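Local coordinates for proteasome activator protein PA26 (Trypanosoma brucei, PDB 1YAR) that probably binds the end rings of the 20S proteasome as a ring-shaped assembly and opens the gate to its interior, promoting peptide hydrolysis, at residues E153-L165 / L185-M197. Numbering follows the deposited sequence. Where two conformers were deposited one is given.
Sequences EYLSARSTVEDKL and LLLELRQIDADFM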
# COMPACT_ATOMS: atom_id res chain seq x y z
N GLU O 153 -103.52 -62.68 27.55
CA GLU O 153 -103.63 -62.75 26.08
C GLU O 153 -104.26 -64.08 25.65
O GLU O 153 -105.20 -64.10 24.86
CB GLU O 153 -102.26 -62.66 25.40
CG GLU O 153 -101.47 -61.35 25.52
CD GLU O 153 -100.25 -61.36 24.59
OE1 GLU O 153 -100.37 -61.95 23.48
OE2 GLU O 153 -99.17 -60.82 24.98
N TYR O 154 -103.73 -65.19 26.16
CA TYR O 154 -104.22 -66.54 25.83
C TYR O 154 -105.68 -66.73 26.22
O TYR O 154 -106.50 -67.13 25.39
CB TYR O 154 -103.32 -67.60 26.48
CG TYR O 154 -103.84 -69.03 26.41
CD1 TYR O 154 -103.85 -69.73 25.21
CD2 TYR O 154 -104.27 -69.68 27.58
CE1 TYR O 154 -104.32 -71.04 25.15
CE2 TYR O 154 -104.74 -70.99 27.53
CZ TYR O 154 -104.75 -71.67 26.33
OH TYR O 154 -105.21 -72.96 26.29
N LEU O 155 -106.01 -66.43 27.48
CA LEU O 155 -107.40 -66.54 27.98
C LEU O 155 -108.39 -65.69 27.19
O LEU O 155 -109.47 -66.17 26.82
CB LEU O 155 -107.46 -66.26 29.49
CG LEU O 155 -106.60 -67.23 30.32
CD1 LEU O 155 -106.52 -66.81 31.81
CD2 LEU O 155 -107.07 -68.69 30.15
N SER O 156 -108.02 -64.43 26.92
CA SER O 156 -108.80 -63.53 26.07
C SER O 156 -109.14 -64.22 24.76
O SER O 156 -110.31 -64.39 24.42
CB SER O 156 -108.01 -62.25 25.75
OG SER O 156 -107.43 -61.67 26.91
N ALA O 157 -108.10 -64.64 24.05
CA ALA O 157 -108.21 -65.22 22.70
C ALA O 157 -109.06 -66.50 22.71
O ALA O 157 -109.94 -66.68 21.87
CB ALA O 157 -106.80 -65.53 22.16
N ARG O 158 -108.80 -67.36 23.69
CA ARG O 158 -109.51 -68.63 23.79
C ARG O 158 -110.98 -68.42 24.16
O ARG O 158 -111.85 -69.07 23.60
CB ARG O 158 -108.81 -69.57 24.79
CG ARG O 158 -108.83 -71.02 24.34
CD ARG O 158 -108.42 -72.05 25.37
NE ARG O 158 -108.25 -73.37 24.76
CZ ARG O 158 -109.17 -74.35 24.78
NH1 ARG O 158 -110.33 -74.18 25.41
NH2 ARG O 158 -108.91 -75.51 24.20
N SER O 159 -111.24 -67.50 25.09
CA SER O 159 -112.60 -67.23 25.58
C SER O 159 -113.55 -66.68 24.51
O SER O 159 -114.76 -66.96 24.55
CB SER O 159 -112.56 -66.31 26.80
OG SER O 159 -112.24 -64.98 26.43
N THR O 160 -113.02 -65.91 23.56
CA THR O 160 -113.77 -65.44 22.39
C THR O 160 -114.22 -66.61 21.52
O THR O 160 -115.39 -66.71 21.16
CB THR O 160 -112.91 -64.46 21.55
OG1 THR O 160 -112.51 -63.36 22.37
CG2 THR O 160 -113.74 -63.80 20.44
N VAL O 161 -113.29 -67.52 21.23
CA VAL O 161 -113.57 -68.69 20.42
C VAL O 161 -114.48 -69.68 21.17
O VAL O 161 -115.42 -70.23 20.59
CB VAL O 161 -112.26 -69.33 19.88
CG1 VAL O 161 -112.52 -70.67 19.18
CG2 VAL O 161 -111.56 -68.35 18.93
N GLU O 162 -114.22 -69.90 22.46
CA GLU O 162 -115.08 -70.77 23.27
C GLU O 162 -116.54 -70.33 23.20
O GLU O 162 -117.42 -71.15 22.92
CB GLU O 162 -114.59 -70.82 24.71
CG GLU O 162 -113.31 -71.64 24.89
CD GLU O 162 -112.63 -71.40 26.23
OE1 GLU O 162 -113.22 -70.69 27.07
OE2 GLU O 162 -111.51 -71.91 26.44
N ASP O 163 -116.78 -69.03 23.42
CA ASP O 163 -118.14 -68.47 23.42
C ASP O 163 -118.86 -68.70 22.10
O ASP O 163 -120.05 -69.00 22.09
CB ASP O 163 -118.12 -66.96 23.71
CG ASP O 163 -118.40 -66.64 25.16
OD1 ASP O 163 -118.86 -67.54 25.90
OD2 ASP O 163 -118.20 -65.49 25.65
N LYS O 164 -118.13 -68.54 20.99
CA LYS O 164 -118.72 -68.74 19.68
C LYS O 164 -119.03 -70.21 19.42
O LYS O 164 -120.06 -70.53 18.83
CB LYS O 164 -117.81 -68.21 18.58
CG LYS O 164 -117.82 -66.71 18.43
CD LYS O 164 -117.06 -66.31 17.18
CE LYS O 164 -116.15 -65.13 17.44
NZ LYS O 164 -115.12 -65.07 16.34
N LEU O 165 -118.15 -71.08 19.88
CA LEU O 165 -118.32 -72.51 19.68
C LEU O 165 -119.46 -73.07 20.55
O LEU O 165 -120.19 -73.97 20.12
CB LEU O 165 -117.02 -73.26 19.98
CG LEU O 165 -115.92 -73.22 18.90
CD1 LEU O 165 -114.64 -73.87 19.41
CD2 LEU O 165 -116.42 -73.88 17.61
N LEU O 185 -113.31 -72.25 12.71
CA LEU O 185 -113.37 -71.77 14.09
C LEU O 185 -112.93 -72.87 15.11
O LEU O 185 -112.22 -72.60 16.08
CB LEU O 185 -114.76 -71.24 14.42
CG LEU O 185 -114.97 -70.68 15.83
CD1 LEU O 185 -114.14 -69.41 16.01
CD2 LEU O 185 -116.45 -70.39 16.09
N LEU O 186 -113.36 -74.10 14.86
CA LEU O 186 -112.94 -75.23 15.68
C LEU O 186 -111.44 -75.46 15.58
O LEU O 186 -110.76 -75.64 16.59
CB LEU O 186 -113.71 -76.49 15.26
CG LEU O 186 -113.51 -77.74 16.11
CD1 LEU O 186 -113.80 -77.49 17.59
CD2 LEU O 186 -114.37 -78.88 15.57
N LEU O 187 -110.92 -75.44 14.37
CA LEU O 187 -109.47 -75.58 14.17
C LEU O 187 -108.71 -74.38 14.75
O LEU O 187 -107.58 -74.51 15.20
CB LEU O 187 -109.15 -75.76 12.70
CG LEU O 187 -109.54 -77.11 12.08
CD1 LEU O 187 -109.36 -77.07 10.60
CD2 LEU O 187 -108.74 -78.28 12.70
N GLU O 188 -109.34 -73.20 14.74
CA GLU O 188 -108.69 -72.02 15.35
C GLU O 188 -108.49 -72.19 16.87
O GLU O 188 -107.51 -71.68 17.44
CB GLU O 188 -109.45 -70.73 15.03
CG GLU O 188 -108.66 -69.49 15.41
CD GLU O 188 -109.45 -68.21 15.29
OE1 GLU O 188 -108.94 -67.19 15.79
OE2 GLU O 188 -110.55 -68.23 14.69
N LEU O 189 -109.39 -72.94 17.53
CA LEU O 189 -109.27 -73.21 18.96
C LEU O 189 -108.01 -74.00 19.25
O LEU O 189 -107.24 -73.67 20.17
CB LEU O 189 -110.48 -73.99 19.48
CG LEU O 189 -110.56 -74.27 20.99
CD1 LEU O 189 -110.80 -72.97 21.75
CD2 LEU O 189 -111.67 -75.33 21.29
N ARG O 190 -107.79 -75.04 18.44
CA ARG O 190 -106.58 -75.83 18.51
C ARG O 190 -105.36 -74.96 18.18
O ARG O 190 -104.30 -75.14 18.77
CB ARG O 190 -106.67 -77.01 17.55
CG ARG O 190 -105.51 -77.93 17.55
CD ARG O 190 -105.75 -79.15 16.69
NE ARG O 190 -104.52 -79.88 16.43
CZ ARG O 190 -103.71 -79.63 15.42
NH1 ARG O 190 -104.00 -78.66 14.55
NH2 ARG O 190 -102.61 -80.35 15.25
N GLN O 191 -105.53 -74.04 17.22
CA GLN O 191 -104.41 -73.23 16.74
C GLN O 191 -103.97 -72.23 17.80
O GLN O 191 -102.77 -71.93 17.93
CB GLN O 191 -104.71 -72.52 15.42
CG GLN O 191 -103.40 -72.19 14.61
CD GLN O 191 -102.54 -73.43 14.35
OE1 GLN O 191 -103.04 -74.45 13.86
NE2 GLN O 191 -101.25 -73.35 14.68
N ILE O 192 -104.94 -71.70 18.54
CA ILE O 192 -104.64 -70.83 19.66
C ILE O 192 -103.81 -71.60 20.70
O ILE O 192 -102.77 -71.11 21.15
CB ILE O 192 -105.93 -70.23 20.28
CG1 ILE O 192 -106.50 -69.15 19.37
CG2 ILE O 192 -105.66 -69.66 21.69
CD1 ILE O 192 -107.97 -68.83 19.64
N ASP O 193 -104.26 -72.81 21.07
CA ASP O 193 -103.47 -73.64 22.00
C ASP O 193 -102.05 -73.90 21.50
O ASP O 193 -101.09 -73.70 22.23
CB ASP O 193 -104.16 -74.96 22.31
CG ASP O 193 -105.39 -74.77 23.17
OD1 ASP O 193 -105.66 -73.63 23.63
OD2 ASP O 193 -106.18 -75.70 23.41
N ALA O 194 -101.93 -74.33 20.25
CA ALA O 194 -100.62 -74.59 19.68
C ALA O 194 -99.76 -73.31 19.60
O ALA O 194 -98.59 -73.33 19.98
CB ALA O 194 -100.74 -75.21 18.29
N ASP O 195 -100.35 -72.23 19.10
CA ASP O 195 -99.58 -71.02 18.83
C ASP O 195 -99.07 -70.36 20.10
O ASP O 195 -98.01 -69.75 20.08
CB ASP O 195 -100.39 -70.01 18.01
CG ASP O 195 -100.37 -70.31 16.52
OD1 ASP O 195 -99.77 -71.34 16.11
OD2 ASP O 195 -100.93 -69.57 15.68
N PHE O 196 -99.81 -70.47 21.20
CA PHE O 196 -99.33 -69.90 22.45
C PHE O 196 -98.16 -70.66 23.03
O PHE O 196 -97.26 -70.06 23.61
CB PHE O 196 -100.45 -69.63 23.47
CG PHE O 196 -101.12 -68.31 23.24
CD1 PHE O 196 -102.12 -68.19 22.28
CD2 PHE O 196 -100.68 -67.17 23.90
CE1 PHE O 196 -102.72 -66.95 22.02
CE2 PHE O 196 -101.28 -65.93 23.68
CZ PHE O 196 -102.30 -65.81 22.71
N MET O 197 -98.15 -71.98 22.81
CA MET O 197 -96.99 -72.76 23.20
C MET O 197 -95.81 -72.47 22.28
O MET O 197 -94.68 -72.34 22.75
CB MET O 197 -97.32 -74.26 23.27
CG MET O 197 -98.37 -74.60 24.32
SD MET O 197 -97.84 -74.24 26.02
CE MET O 197 -98.64 -72.69 26.37
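Arg158 grips the carboxylate of Asp193 side-on: NE gives a nearly straight bond to OD1 (2.8 Å, 168° at the hydrogen), using that oxygen's syn lone pair, and NH2 reaches OD2. Guanidinium and carboxylate lie almost coplanar, 10° apart. Tyr154 OH reaches the same Asp193 OD1 (2.8 Å) from above the carboxylate plane; the tyrosine's CG lies anti to the backbone N, which sets the ring against Phe196 and takes the hydroxyl to Asp193. On the arginine's far edge NH1 binds Glu162 OE2 in a second salt bridge, while Leu189 CD1 lies over the guanidinium face, 3.7 Å from CZ. The guanidinium between them probably favours the ionised forms of both acids, with Glu162 OE2 and Asp193 OD1 kept 6.7 Å apart.

Tyr154 meets Phe196 in a T-shaped pair, the tyrosine edge directed at the phenylalanine face with the planes at 63°. Tyr154 CA also sits over that face in a CH-pi contact, 3.8 Å from the ring centroid. Farther along, Val161 plugs a hole formed by Leu185, Glu188, Leu189 and Ile192, its CG2 meeting Ile192 CD1 at 3.7 Å. Leu189 and Ile192 return as knobs into segment 153-165, and Leu165 packs its two methyls against Leu185 and Leu189.

The segment axes come within 9.8 Å of each other, nearly antiparallel, in a knobs-into-holes pair where helix 150-166 lies along the N-terminal part of helix 183-226 in the bundle of a PA28-type (11S) activator subunit. Tyr61 adds a bond to Asp193 OD2, Ser182 and Ser184 of a neighbouring subunit hold Glu162, and helices 71-99, 24-57 and 64-67 cover Tyr154, Asp193 and Leu189.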